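Local structure of ATP-dependent RNA helicase HrpB (Escherichia coli, 6EUD) at residues A135-A138 with L139-L143; A195-F199 with D200-A204; H676-R679 with G680-S683; L730-M734 with Q735-G739. The protein hydrolyses ATP to ADP and phosphate and is a DExH-box RNA helicase of Escherichia coli that binds single-stranded RNA. One frame throughout, in Å; residues are numbered along the deposited sequence.

Contact 1. Residues A135-A138 with L139-L143; sequences ADLA and LALLL
Leu137 and Leu141 stand one turn apart on helix 133-145. This is the crossover helix of a beta-alpha-beta unit, between strands 120-125 and 154-159 of the ATP-binding domain. The tight part of the contact is the backbone. Four consecutive i to i+4 bonds tie the two halves together, from Leu139, Ala140, Leu141 and Leu142 back to the carbonyls of residues 135 to 138. The Leu141 N to Leu137 O bond is 3.1 Å long and points almost straight down the carbonyl. The side chains are looser. Leu137 CD1 and Leu141 CD1 meet at 3.9 Å, and the two chains cross obliquely. No side of the contact faces solvent, because every touching residue is buried. Leu137 and Leu141 lean on helices 106-113 and 361-370, whereas Leu139 turns toward strand 154-159 and Phe128 of the DEFH box. Asp136 takes little part across the turn: its OD2 forms a salt bridge with Arg131. Leucine side chains also pack on carbonyl oxygens. Leu141 CG sits 3.4 Å from Leu137 O. Leu142 has CG beside its own backbone N (chi1 -70°), which swings the branch point back over the preceding turn, where Leu142 CG comes to 3.1 Å from Ala138 O.

Contact 2. Residues A195-F199 with D200-A204; sequences AHQRF and DDAVA
The Phe199 ring carries Val203 CG2 over one face, and the Arg198 guanidinium carries Asp200 OD1 over one of its own. Val203 CG2 lies 3.8 Å from the centroid of the Phe199 ring, 17° off the normal, a CH-pi contact shifted toward the rim. The nearest ring atom to Val203 CG2 is Phe199 CZ, at 3.6 Å. Around the guanidinium, Asp201 OD2 is at the edge, near the plane. Asp200 approaches with its carboxylate turned 81° from the guanidinium. Arg198 NH1 and Asp200 OD2 form a salt bridge of 2.7 Å, but as a hydrogen bond it is weak, with an N-H...O angle of only 115°. Arg198 bends at chi3, which folds the guanidinium back over the start of the helix. Arg198 is the N-cap of helix 199-213, in the C-terminal helicase domain. The first turn closes with Ala202 N to Arg198 O at 3.0 Å and Val203 N to Phe199 O at 2.9 Å. A water bridges Arg198 N, at 2.9 Å, and Asp201 OD2, at 2.8 Å, so the backbone N-H just ahead of the turn is linked to a helix carboxylate. Phe199 also touches Leu193, Leu222 and strand 287-302. A serine in place of Phe199 would probably leave Val203 CG2 without its ring face and open a gap beside Cys293 and Gln295. Asp200 packs on helix 225-236 through Arg230, Val231 and Gln234.

Contact 3. Residues H676-R679 with G680-S683; sequences HSLR and GLKS
Leu681 CB lies 3.3 Å from Leu678 O, and the rest of the side chain runs on alongside Leu678. The next atom, Leu681 CG, is 3.8 Å from the same carbonyl oxygen, Leu678 O. At the tip, Leu681 CD1 reaches Leu678 CD2 at 3.6 Å. The two leucines lie side by side and point the same way. Both have CG beside the backbone N, with chi1 -82° in Leu678 and -83° in Leu681. This shared setting keeps the two chains in step and brings one methyl of each together. Leu678 extends the apolar patch to Val576 and Trp578 of strand 571-579. The backbone beneath is a run of overlapping beta turns with helical angles. They lie in the loop between helices 664-667 and 686-692, within the C-terminal region of the protein. Each turn is closed by an i to i+3 bond. Gly680 N gives a bond of 2.9 Å to Ser677 O, and Leu681 N one of 3.1 Å to Leu678 O. In both, the donor sits well above the carbonyl plane, 64° out of it for Leu678 O. Such a steep approach goes with the tight i to i+3 closure. A third turn follows, with Ser683 N bonded to Gly680 O at 2.9 Å. Ser677 itself is extended, so the chain switches to helical angles at Leu678. On the polar side, the end of Lys682 leads away from these turns, and its NZ bonds to Leu627 O.

Contact 4. Residues L730-M734 with Q735-G739; sequences LAVRM and QEMFG
The turn at the end of strand 729-733, an inner strand of a mixed sheet between 717-721 and 751-758, brings Arg733 against Gln735 and Glu736. Two i to i+3 bonds close it: Glu736 N to Arg733 O and Met737 N to Met734 O, both 2.9 Å. On the apolar side, Val732 CG1 meets Met737 CG at 3.9 Å, their chains crossing at about a right angle. Arg733 works on the polar side. It is bent at chi3 (-61°), which turns the guanidinium back over the turn. Glu736 OE1 lies at its edge and in its plane, 3.5 Å from Arg733 NH2, a salt bridge. Gln735 NE2 sits over one face, 3.1 Å from Arg733 NH1; both are donors, so this is not a bond. A water accepts from Arg733 N and NE and donates to Glu736 OE1, with 2.6 Å between the water and OE1. A leucine in place of Arg733 would probably leave Glu736 OE1 without its charged mate and the bridging water less firmly held. Glu736 OE2 is also bonded to Thr714 and Ser716. The carboxylate is therefore gripped at both oxygens, by charge and water at one and by two hydroxyls at the other, which probably favours its ionised form.

How the contacts relate
The four contacts follow one another along the chain; none nests within or crosses another. Contact 1 closes no loop but runs along the helix that joins strands 120-125 and 154-159 of the ATP-binding domain. Contact 2 comes next and joins the loop after strand 186-190 to helix 199-213 in the C-terminal helicase domain, its centre about 42 Å from that of contact 1. The long middle of the chain then intervenes. Contact 3 closes turns between helices 664-667 and 686-692, and contact 4 joins strand 729-733 to the turn after it. Both belong to the C-terminal region, yet their nearest atoms are about 27 Å apart. Contacts 1 and 3 lie on opposite sides of the chain's centre.

Contact 1. Residues A135-A138 with L139-L143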
ATOM      1  N   ALA A 135     -14.380   5.906   6.105  1.00 38.99           N
ATOM      2  CA  ALA A 135     -14.918   7.268   6.041  1.00 44.48           C
ATOM      3  C   ALA A 135     -14.354   8.062   4.855  1.00 45.53           C
ATOM      4  O   ALA A 135     -15.020   8.963   4.333  1.00 46.96           O
ATOM      5  CB  ALA A 135     -14.653   8.011   7.341  1.00 44.57           C
ATOM      6  N   ASP A 136     -13.135   7.727   4.433  1.00 41.85           N
ATOM      7  CA  ASP A 136     -12.555   8.337   3.246  1.00 45.02           C
ATOM      8  C   ASP A 136     -13.349   7.927   2.011  1.00 46.77           C
ATOM      9  O   ASP A 136     -13.701   8.759   1.168  1.00 50.76           O
ATOM     10  CB  ASP A 136     -11.091   7.927   3.091  1.00 47.61           C
ATOM     11  CG  ASP A 136     -10.136   8.795   3.922  1.00 49.81           C
ATOM     12  OD1 ASP A 136     -10.585   9.546   4.825  1.00 50.60           O
ATOM     13  OD2 ASP A 136      -8.913   8.699   3.682  1.00 47.15           O
ATOM     14  N   LEU A 137     -13.632   6.633   1.910  1.00 41.83           N
ATOM     15  CA  LEU A 137     -14.412   6.121   0.802  1.00 38.18           C
ATOM     16  C   LEU A 137     -15.807   6.751   0.817  1.00 40.32           C
ATOM     17  O   LEU A 137     -16.271   7.220  -0.215  1.00 45.93           O
ATOM     18  CB  LEU A 137     -14.483   4.599   0.857  1.00 35.48           C
ATOM     19  CG  LEU A 137     -15.374   3.985  -0.222  1.00 39.01           C
ATOM     20  CD1 LEU A 137     -14.966   4.504  -1.595  1.00 33.29           C
ATOM     21  CD2 LEU A 137     -15.339   2.463  -0.167  1.00 32.12           C
ATOM     22  N   ALA A 138     -16.459   6.808   1.979  1.00 39.10           N
ATOM     23  CA  ALA A 138     -17.750   7.515   2.087  1.00 43.71           C
ATOM     24  C   ALA A 138     -17.664   8.967   1.614  1.00 48.86           C
ATOM     25  O   ALA A 138     -18.528   9.436   0.888  1.00 52.35           O
ATOM     26  CB  ALA A 138     -18.265   7.482   3.508  1.00 43.41           C
ATOM     27  N   LEU A 139     -16.621   9.676   2.030  1.00 47.16           N
ATOM     28  CA  LEU A 139     -16.437  11.057   1.602  1.00 49.63           C
ATOM     29  C   LEU A 139     -16.344  11.203   0.078  1.00 53.43           C
ATOM     30  O   LEU A 139     -16.991  12.073  -0.499  1.00 57.54           O
ATOM     31  CB  LEU A 139     -15.188  11.657   2.245  1.00 44.63           C
ATOM     32  CG  LEU A 139     -14.964  13.118   1.869  1.00 43.51           C
ATOM     33  CD1 LEU A 139     -16.189  13.920   2.249  1.00 39.90           C
ATOM     34  CD2 LEU A 139     -13.733  13.675   2.559  1.00 36.13           C
ATOM     35  N   ALA A 140     -15.540  10.355  -0.561  1.00 50.55           N
ATOM     36  CA  ALA A 140     -15.353  10.384  -2.015  1.00 46.48           C
ATOM     37  C   ALA A 140     -16.651  10.112  -2.792  1.00 52.54           C
ATOM     38  O   ALA A 140     -16.935  10.788  -3.802  1.00 54.49           O
ATOM     39  CB  ALA A 140     -14.282   9.382  -2.423  1.00 40.63           C
ATOM     40  N   LEU A 141     -17.422   9.126  -2.332  1.00 48.16           N
ATOM     41  CA  LEU A 141     -18.694   8.787  -2.965  1.00 45.56           C
ATOM     42  C   LEU A 141     -19.675   9.931  -2.815  1.00 48.54           C
ATOM     43  O   LEU A 141     -20.309  10.354  -3.776  1.00 55.84           O
ATOM     44  CB  LEU A 141     -19.274   7.508  -2.362  1.00 43.97           C
ATOM     45  CG  LEU A 141     -18.412   6.274  -2.647  1.00 41.32           C
ATOM     46  CD1 LEU A 141     -18.830   5.096  -1.802  1.00 39.67           C
ATOM     47  CD2 LEU A 141     -18.510   5.919  -4.118  1.00 37.89           C
ATOM     48  N   LEU A 142     -19.779  10.452  -1.604  1.00 48.71           N
ATOM     49  CA  LEU A 142     -20.715  11.537  -1.328  1.00 49.92           C
ATOM     50  C   LEU A 142     -20.400  12.834  -2.090  1.00 54.64           C
ATOM     51  O   LEU A 142     -21.304  13.585  -2.446  1.00 60.66           O
ATOM     52  CB  LEU A 142     -20.751  11.801   0.171  1.00 48.04           C
ATOM     53  CG  LEU A 142     -21.415  10.677   0.956  1.00 49.22           C
ATOM     54  CD1 LEU A 142     -21.163  10.820   2.448  1.00 46.88           C
ATOM     55  CD2 LEU A 142     -22.907  10.646   0.637  1.00 53.00           C
ATOM     56  N   LEU A 143     -19.124  13.102  -2.337  1.00 51.96           N
ATOM     57  CA  LEU A 143     -18.748  14.253  -3.145  1.00 52.91           C
ATOM     58  C   LEU A 143     -19.110  14.016  -4.625  1.00 54.71           C
ATOM     59  O   LEU A 143     -19.304  14.968  -5.387  1.00 49.60           O
ATOM     60  CB  LEU A 143     -17.257  14.542  -2.991  1.00 52.28           C
ATOM     61  CG  LEU A 143     -16.825  15.142  -1.644  1.00 49.25           C
ATOM     62  CD1 LEU A 143     -15.308  15.360  -1.569  1.00 42.71           C
ATOM     63  CD2 LEU A 143     -17.577  16.435  -1.386  1.00 47.30           C
TER

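Contact 2. Residues A195-F199 with D200-A204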
ATOM      1  N   ALA A 195      18.099   1.382  26.384  1.00 36.61           N
ATOM      2  CA  ALA A 195      18.209   0.175  25.565  1.00 36.97           C
ATOM      3  C   ALA A 195      18.417  -1.112  26.393  1.00 35.05           C
ATOM      4  O   ALA A 195      18.126  -2.217  25.907  1.00 32.32           O
ATOM      5  CB  ALA A 195      19.352   0.335  24.562  1.00 33.58           C
ATOM      6  N   HIS A 196      18.917  -0.970  27.621  1.00 29.13           N
ATOM      7  CA  HIS A 196      19.172  -2.121  28.490  1.00 33.45           C
ATOM      8  C   HIS A 196      18.016  -2.464  29.464  1.00 32.69           C
ATOM      9  O   HIS A 196      18.193  -3.250  30.392  1.00 37.37           O
ATOM     10  CB  HIS A 196      20.446  -1.878  29.292  1.00 34.48           C
ATOM     11  CG  HIS A 196      20.435  -0.583  30.027  1.00 38.91           C
ATOM     12  ND1 HIS A 196      19.670  -0.373  31.158  1.00 40.98           N
ATOM     13  CD2 HIS A 196      21.068   0.593  29.777  1.00 37.58           C
ATOM     14  CE1 HIS A 196      19.848   0.860  31.586  1.00 38.92           C
ATOM     15  NE2 HIS A 196      20.688   1.469  30.768  1.00 40.31           N
ATOM     16  N   GLN A 197      16.853  -1.854  29.265  1.00 28.03           N
ATOM     17  CA  GLN A 197      15.662  -2.149  30.059  0.54 28.71           C
ATOM     18  C   GLN A 197      14.537  -2.644  29.152  1.00 28.65           C
ATOM     19  O   GLN A 197      14.415  -2.184  28.014  1.00 25.54           O
ATOM     20  CB  GLN A 197      15.187  -0.907  30.833  0.54 31.58           C
ATOM     21  CG  GLN A 197      16.050  -0.516  32.027  0.54 37.46           C
ATOM     22  CD  GLN A 197      15.462   0.639  32.831  0.54 46.15           C
ATOM     23  OE1 GLN A 197      14.394   1.150  32.514  0.54 47.51           O
ATOM     24  NE2 GLN A 197      16.169   1.058  33.875  0.54 52.59           N
ATOM     25  N   ARG A 198      13.712  -3.565  29.656  1.00 30.47           N
ATOM     26  CA  ARG A 198      12.500  -3.966  28.946  1.00 34.08           C
ATOM     27  C   ARG A 198      11.577  -2.762  28.773  1.00 33.82           C
ATOM     28  O   ARG A 198      11.658  -1.805  29.539  1.00 35.39           O
ATOM     29  CB  ARG A 198      11.763  -5.076  29.693  1.00 39.36           C
ATOM     30  CG  ARG A 198      12.645  -6.246  30.071  1.00 45.55           C
ATOM     31  CD  ARG A 198      11.865  -7.296  30.837  1.00 46.46           C
ATOM     32  NE  ARG A 198      10.843  -7.886  29.992  1.00 48.97           N
ATOM     33  CZ  ARG A 198       9.575  -8.015  30.347  1.00 53.94           C
ATOM     34  NH1 ARG A 198       9.206  -7.611  31.552  1.00 64.36           N
ATOM     35  NH2 ARG A 198       8.685  -8.558  29.514  1.00 45.79           N
ATOM     36  N   PHE A 199      10.693  -2.805  27.776  1.00 31.10           N
ATOM     37  CA  PHE A 199       9.728  -1.728  27.600  1.00 27.29           C
ATOM     38  C   PHE A 199       8.850  -1.549  28.859  1.00 32.06           C
ATOM     39  O   PHE A 199       8.759  -0.441  29.393  1.00 35.24           O
ATOM     40  CB  PHE A 199       8.860  -1.982  26.354  1.00 23.39           C
ATOM     41  CG  PHE A 199       7.804  -0.931  26.109  1.00 27.84           C
ATOM     42  CD1 PHE A 199       8.136   0.295  25.523  1.00 26.65           C
ATOM     43  CD2 PHE A 199       6.471  -1.168  26.455  1.00 27.23           C
ATOM     44  CE1 PHE A 199       7.164   1.267  25.288  1.00 24.67           C
ATOM     45  CE2 PHE A 199       5.485  -0.202  26.216  1.00 26.06           C
ATOM     46  CZ  PHE A 199       5.837   1.017  25.626  1.00 27.16           C
ATOM     47  N   ASP A 200       8.240  -2.631  29.350  1.00 29.73           N
ATOM     48  CA  ASP A 200       7.275  -2.515  30.444  1.00 30.76           C
ATOM     49  C   ASP A 200       7.925  -2.027  31.751  1.00 32.61           C
ATOM     50  O   ASP A 200       7.331  -1.211  32.465  1.00 39.89           O
ATOM     51  CB  ASP A 200       6.528  -3.847  30.684  1.00 35.60           C
ATOM     52  CG  ASP A 200       7.457  -5.017  31.029  1.00 43.93           C
ATOM     53  OD1 ASP A 200       8.687  -4.830  31.173  1.00 47.68           O
ATOM     54  OD2 ASP A 200       6.941  -6.142  31.190  1.00 46.07           O
ATOM     55  N   ASP A 201       9.133  -2.496  32.061  1.00 27.39           N
ATOM     56  CA  ASP A 201       9.875  -1.980  33.217  1.00 33.12           C
ATOM     57  C   ASP A 201      10.204  -0.500  33.064  1.00 34.80           C
ATOM     58  O   ASP A 201      10.054   0.288  33.999  1.00 41.15           O
ATOM     59  CB  ASP A 201      11.181  -2.744  33.421  1.00 44.20           C
ATOM     60  CG  ASP A 201      10.966  -4.146  33.962  1.00 55.49           C
ATOM     61  OD1 ASP A 201       9.931  -4.379  34.623  1.00 60.98           O
ATOM     62  OD2 ASP A 201      11.834  -5.015  33.725  1.00 59.92           O
ATOM     63  N   ALA A 202      10.677  -0.130  31.880  1.00 28.22           N
ATOM     64  CA  ALA A 202      11.091   1.233  31.636  1.00 27.44           C
ATOM     65  C   ALA A 202       9.889   2.164  31.779  1.00 25.49           C
ATOM     66  O   ALA A 202      10.000   3.205  32.422  1.00 26.67           O
ATOM     67  CB  ALA A 202      11.739   1.368  30.251  1.00 23.42           C
ATOM     68  N   VAL A 203       8.740   1.777  31.221  1.00 24.48           N
ATOM     69  CA  VAL A 203       7.568   2.651  31.288  1.00 25.38           C
ATOM     70  C   VAL A 203       7.114   2.776  32.753  1.00 29.09           C
ATOM     71  O   VAL A 203       6.744   3.868  33.206  1.00 27.84           O
ATOM     72  CB  VAL A 203       6.396   2.157  30.390  1.00 23.17           C
ATOM     73  CG1 VAL A 203       5.118   2.913  30.682  1.00 22.64           C
ATOM     74  CG2 VAL A 203       6.740   2.311  28.916  1.00 22.22           C
ATOM     75  N   ALA A 204       7.174   1.679  33.497  1.00 27.56           N
ATOM     76  CA  ALA A 204       6.707   1.691  34.883  1.00 27.21           C
ATOM     77  C   ALA A 204       7.602   2.557  35.730  1.00 31.29           C
ATOM     78  O   ALA A 204       7.134   3.248  36.636  1.00 34.97           O
ATOM     79  CB  ALA A 204       6.644   0.258  35.468  1.00 28.16           C
TER
HETATM   80  O   HOH W   1      14.241  -4.205  32.451  1.00 31.09           O

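Contact 3. Residues H676-R679 with G680-S683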
ATOM      1  N   HIS A 676      18.421 -25.185 -33.049  1.00 72.99           N
ATOM      2  CA  HIS A 676      18.083 -26.526 -32.578  1.00 82.03           C
ATOM      3  C   HIS A 676      19.041 -27.026 -31.488  1.00 78.59           C
ATOM      4  O   HIS A 676      18.948 -28.164 -31.041  1.00 80.46           O
ATOM      5  CB  HIS A 676      18.087 -27.522 -33.750  1.00 96.43           C
ATOM      6  CG  HIS A 676      17.167 -27.156 -34.864  1.00106.11           C
ATOM      7  ND1 HIS A 676      15.792 -27.124 -34.747  1.00111.00           N
ATOM      8  CD2 HIS A 676      17.429 -26.837 -36.175  1.00108.97           C
ATOM      9  CE1 HIS A 676      15.259 -26.779 -35.897  1.00112.19           C
ATOM     10  NE2 HIS A 676      16.212 -26.610 -36.776  1.00110.48           N
ATOM     11  N   SER A 677      19.978 -26.182 -31.077  1.00 76.39           N
ATOM     12  CA  SER A 677      20.991 -26.581 -30.101  1.00 73.74           C
ATOM     13  C   SER A 677      21.464 -25.375 -29.334  1.00 66.12           C
ATOM     14  O   SER A 677      21.390 -24.251 -29.839  1.00 60.05           O
ATOM     15  CB  SER A 677      22.196 -27.231 -30.776  1.00 78.30           C
ATOM     16  OG  SER A 677      22.936 -26.272 -31.526  1.00 76.94           O
ATOM     17  N   LEU A 678      21.975 -25.602 -28.129  1.00 65.41           N
ATOM     18  CA  LEU A 678      22.543 -24.509 -27.340  1.00 60.16           C
ATOM     19  C   LEU A 678      23.655 -23.803 -28.107  1.00 54.65           C
ATOM     20  O   LEU A 678      23.888 -22.619 -27.908  1.00 51.08           O
ATOM     21  CB  LEU A 678      23.048 -25.028 -25.987  1.00 58.18           C
ATOM     22  CG  LEU A 678      21.971 -25.182 -24.904  1.00 52.05           C
ATOM     23  CD1 LEU A 678      22.579 -25.655 -23.613  1.00 49.78           C
ATOM     24  CD2 LEU A 678      21.271 -23.864 -24.678  1.00 47.02           C
ATOM     25  N   ARG A 679      24.316 -24.532 -29.002  1.00 60.63           N
ATOM     26  CA  ARG A 679      25.355 -23.967 -29.865  1.00 69.00           C
ATOM     27  C   ARG A 679      24.848 -22.816 -30.747  1.00 64.32           C
ATOM     28  O   ARG A 679      25.591 -21.890 -31.077  1.00 66.26           O
ATOM     29  CB  ARG A 679      25.947 -25.065 -30.749  1.00 84.59           C
ATOM     30  CG  ARG A 679      26.518 -26.251 -29.983  1.00 96.64           C
ATOM     31  CD  ARG A 679      26.463 -27.524 -30.818  1.00106.86           C
ATOM     32  NE  ARG A 679      27.627 -28.375 -30.589  1.00114.77           N
ATOM     33  CZ  ARG A 679      28.247 -29.068 -31.540  1.00121.09           C
ATOM     34  NH1 ARG A 679      27.812 -29.013 -32.793  1.00122.66           N
ATOM     35  NH2 ARG A 679      29.302 -29.817 -31.241  1.00124.12           N
ATOM     36  N   GLY A 680      23.580 -22.885 -31.123  1.00 59.63           N
ATOM     37  CA  GLY A 680      22.996 -21.921 -32.030  1.00 56.56           C
ATOM     38  C   GLY A 680      22.634 -20.636 -31.335  1.00 56.53           C
ATOM     39  O   GLY A 680      22.390 -19.633 -31.997  1.00 62.31           O
ATOM     40  N   LEU A 681      22.593 -20.658 -30.005  1.00 52.56           N
ATOM     41  CA  LEU A 681      22.338 -19.440 -29.228  1.00 51.48           C
ATOM     42  C   LEU A 681      23.361 -18.336 -29.537  1.00 51.44           C
ATOM     43  O   LEU A 681      23.008 -17.165 -29.552  1.00 52.08           O
ATOM     44  CB  LEU A 681      22.341 -19.728 -27.723  1.00 50.02           C
ATOM     45  CG  LEU A 681      21.049 -20.279 -27.117  1.00 54.81           C
ATOM     46  CD1 LEU A 681      21.161 -20.409 -25.598  1.00 53.79           C
ATOM     47  CD2 LEU A 681      19.866 -19.403 -27.501  1.00 53.87           C
ATOM     48  N   LYS A 682      24.620 -18.715 -29.781  1.00 51.49           N
ATOM     49  CA  LYS A 682      25.671 -17.748 -30.098  1.00 48.14           C
ATOM     50  C   LYS A 682      25.558 -17.239 -31.538  1.00 46.01           C
ATOM     51  O   LYS A 682      26.222 -16.299 -31.908  1.00 46.57           O
ATOM     52  CB  LYS A 682      27.063 -18.355 -29.881  1.00 50.36           C
ATOM     53  CG  LYS A 682      27.533 -18.438 -28.434  1.00 52.19           C
ATOM     54  CD  LYS A 682      27.890 -17.061 -27.883  1.00 54.31           C
ATOM     55  CE  LYS A 682      28.582 -17.150 -26.524  1.00 56.03           C
ATOM     56  NZ  LYS A 682      28.876 -15.811 -25.936  1.00 55.74           N
ATOM     57  N   SER A 683      24.707 -17.864 -32.342  1.00 49.27           N
ATOM     58  CA  SER A 683      24.533 -17.491 -33.747  1.00 51.74           C
ATOM     59  C   SER A 683      23.468 -16.400 -33.966  1.00 48.47           C
ATOM     60  O   SER A 683      23.392 -15.789 -35.035  1.00 46.68           O
ATOM     61  CB  SER A 683      24.159 -18.733 -34.561  1.00 58.65           C
ATOM     62  OG  SER A 683      25.055 -19.795 -34.283  1.00 64.94           O
TER
HETATM   63  O   HOH W   2      25.646 -20.978 -27.835  1.00 49.70           O

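Contact 4. Residues L730-M734 with Q735-G739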
ATOM      1  N   LEU A 730      35.340  10.589 -29.573  1.00 33.97           N
ATOM      2  CA  LEU A 730      35.775  10.430 -30.944  1.00 33.71           C
ATOM      3  C   LEU A 730      37.292  10.544 -31.031  1.00 35.30           C
ATOM      4  O   LEU A 730      37.847  11.637 -30.870  1.00 38.92           O
ATOM      5  CB  LEU A 730      35.113  11.486 -31.823  1.00 35.86           C
ATOM      6  CG  LEU A 730      35.343  11.334 -33.318  1.00 35.93           C
ATOM      7  CD1 LEU A 730      34.185  10.585 -33.962  1.00 35.48           C
ATOM      8  CD2 LEU A 730      35.527  12.690 -33.916  1.00 32.39           C
ATOM      9  N   ALA A 731      37.960   9.419 -31.280  1.00 33.91           N
ATOM     10  CA  ALA A 731      39.412   9.396 -31.401  1.00 35.83           C
ATOM     11  C   ALA A 731      39.798   9.698 -32.834  1.00 39.79           C
ATOM     12  O   ALA A 731      39.506   8.915 -33.737  1.00 44.27           O
ATOM     13  CB  ALA A 731      39.959   8.064 -30.964  1.00 32.80           C
ATOM     14  N   VAL A 732      40.439  10.842 -33.046  1.00 33.69           N
ATOM     15  CA  VAL A 732      40.710  11.314 -34.406  1.00 34.04           C
ATOM     16  C   VAL A 732      42.032  12.064 -34.483  1.00 40.08           C
ATOM     17  O   VAL A 732      42.367  12.829 -33.582  1.00 43.89           O
ATOM     18  CB  VAL A 732      39.572  12.249 -34.922  1.00 41.74           C
ATOM     19  CG1 VAL A 732      39.399  13.448 -33.999  1.00 42.26           C
ATOM     20  CG2 VAL A 732      39.844  12.714 -36.335  1.00 41.67           C
ATOM     21  N   ARG A 733      42.788  11.851 -35.553  1.00 40.01           N
ATOM     22  CA  ARG A 733      44.007  12.630 -35.749  1.00 43.53           C
ATOM     23  C   ARG A 733      43.647  14.109 -35.887  1.00 41.85           C
ATOM     24  O   ARG A 733      42.756  14.482 -36.647  1.00 40.71           O
ATOM     25  CB  ARG A 733      44.779  12.141 -36.972  1.00 46.00           C
ATOM     26  CG  ARG A 733      45.291  10.717 -36.846  1.00 47.52           C
ATOM     27  CD  ARG A 733      45.917  10.240 -38.147  1.00 50.50           C
ATOM     28  NE  ARG A 733      44.940  10.243 -39.227  1.00 52.77           N
ATOM     29  CZ  ARG A 733      45.228  10.020 -40.503  1.00 55.35           C
ATOM     30  NH1 ARG A 733      46.479   9.764 -40.872  1.00 57.06           N
ATOM     31  NH2 ARG A 733      44.262  10.044 -41.408  1.00 54.22           N
ATOM     32  N   MET A 734      44.331  14.938 -35.114  1.00 46.52           N
ATOM     33  CA  MET A 734      44.097  16.374 -35.091  1.00 45.68           C
ATOM     34  C   MET A 734      44.097  16.967 -36.491  1.00 48.74           C
ATOM     35  O   MET A 734      43.252  17.792 -36.819  1.00 50.72           O
ATOM     36  CB  MET A 734      45.158  17.058 -34.238  1.00 45.88           C
ATOM     37  CG  MET A 734      44.987  18.560 -34.109  1.00 48.00           C
ATOM     38  SD  MET A 734      46.235  19.312 -33.042  1.00 59.48           S
ATOM     39  CE  MET A 734      47.740  19.028 -33.970  1.00 51.74           C
ATOM     40  N   GLN A 735      45.031  16.519 -37.320  1.00 47.57           N
ATOM     41  CA  GLN A 735      45.176  17.045 -38.680  1.00 52.34           C
ATOM     42  C   GLN A 735      43.859  16.943 -39.484  1.00 49.89           C
ATOM     43  O   GLN A 735      43.592  17.770 -40.365  1.00 50.68           O
ATOM     44  CB  GLN A 735      46.323  16.310 -39.405  1.00 52.64           C
ATOM     45  CG  GLN A 735      46.029  14.846 -39.695  1.00 59.23           C
ATOM     46  CD  GLN A 735      47.208  13.919 -39.459  1.00 65.01           C
ATOM     47  OE1 GLN A 735      48.156  14.264 -38.763  1.00 71.02           O
ATOM     48  NE2 GLN A 735      47.139  12.724 -40.025  1.00 64.81           N
ATOM     49  N   GLU A 736      43.035  15.947 -39.157  1.00 42.64           N
ATOM     50  CA  GLU A 736      41.800  15.708 -39.889  1.00 43.08           C
ATOM     51  C   GLU A 736      40.685  16.676 -39.487  1.00 44.42           C
ATOM     52  O   GLU A 736      39.690  16.811 -40.185  1.00 45.23           O
ATOM     53  CB  GLU A 736      41.330  14.266 -39.688  1.00 46.27           C
ATOM     54  CG  GLU A 736      42.239  13.211 -40.321  1.00 52.38           C
ATOM     55  CD  GLU A 736      41.471  11.979 -40.802  1.00 56.32           C
ATOM     56  OE1 GLU A 736      41.218  11.044 -39.999  1.00 57.37           O
ATOM     57  OE2 GLU A 736      41.110  11.953 -41.996  1.00 57.37           O
ATOM     58  N   MET A 737      40.846  17.348 -38.354  1.00 46.67           N
ATOM     59  CA  MET A 737      39.824  18.279 -37.882  1.00 45.48           C
ATOM     60  C   MET A 737      40.045  19.710 -38.386  1.00 45.70           C
ATOM     61  O   MET A 737      39.320  20.631 -37.999  1.00 49.79           O
ATOM     62  CB  MET A 737      39.779  18.271 -36.359  1.00 37.12           C
ATOM     63  CG  MET A 737      39.357  16.941 -35.772  1.00 38.64           C
ATOM     64  SD  MET A 737      37.772  16.422 -36.417  1.00 46.70           S
ATOM     65  CE  MET A 737      36.728  17.834 -35.957  1.00 43.50           C
ATOM     66  N   PHE A 738      41.046  19.907 -39.237  1.00 43.51           N
ATOM     67  CA  PHE A 738      41.293  21.237 -39.787  1.00 48.11           C
ATOM     68  C   PHE A 738      40.133  21.728 -40.646  1.00 49.07           C
ATOM     69  O   PHE A 738      39.623  21.001 -41.505  1.00 52.22           O
ATOM     70  CB  PHE A 738      42.572  21.246 -40.620  1.00 51.76           C
ATOM     71  CG  PHE A 738      43.815  21.084 -39.815  1.00 50.93           C
ATOM     72  CD1 PHE A 738      43.803  21.319 -38.452  1.00 53.04           C
ATOM     73  CD2 PHE A 738      44.994  20.694 -40.416  1.00 47.30           C
ATOM     74  CE1 PHE A 738      44.955  21.168 -37.701  1.00 54.87           C
ATOM     75  CE2 PHE A 738      46.141  20.541 -39.673  1.00 50.34           C
ATOM     76  CZ  PHE A 738      46.124  20.779 -38.313  1.00 51.02           C
ATOM     77  N   GLY A 739      39.732  22.975 -40.434  1.00 50.70           N
ATOM     78  CA  GLY A 739      38.643  23.549 -41.203  1.00 53.90           C
ATOM     79  C   GLY A 739      37.343  23.592 -40.420  1.00 55.96           C
ATOM     80  O   GLY A 739      36.393  24.281 -40.806  1.00 55.95           O
TER
HETATM   81  O   HOH W   3      42.198   9.982 -37.829  1.00 38.97           O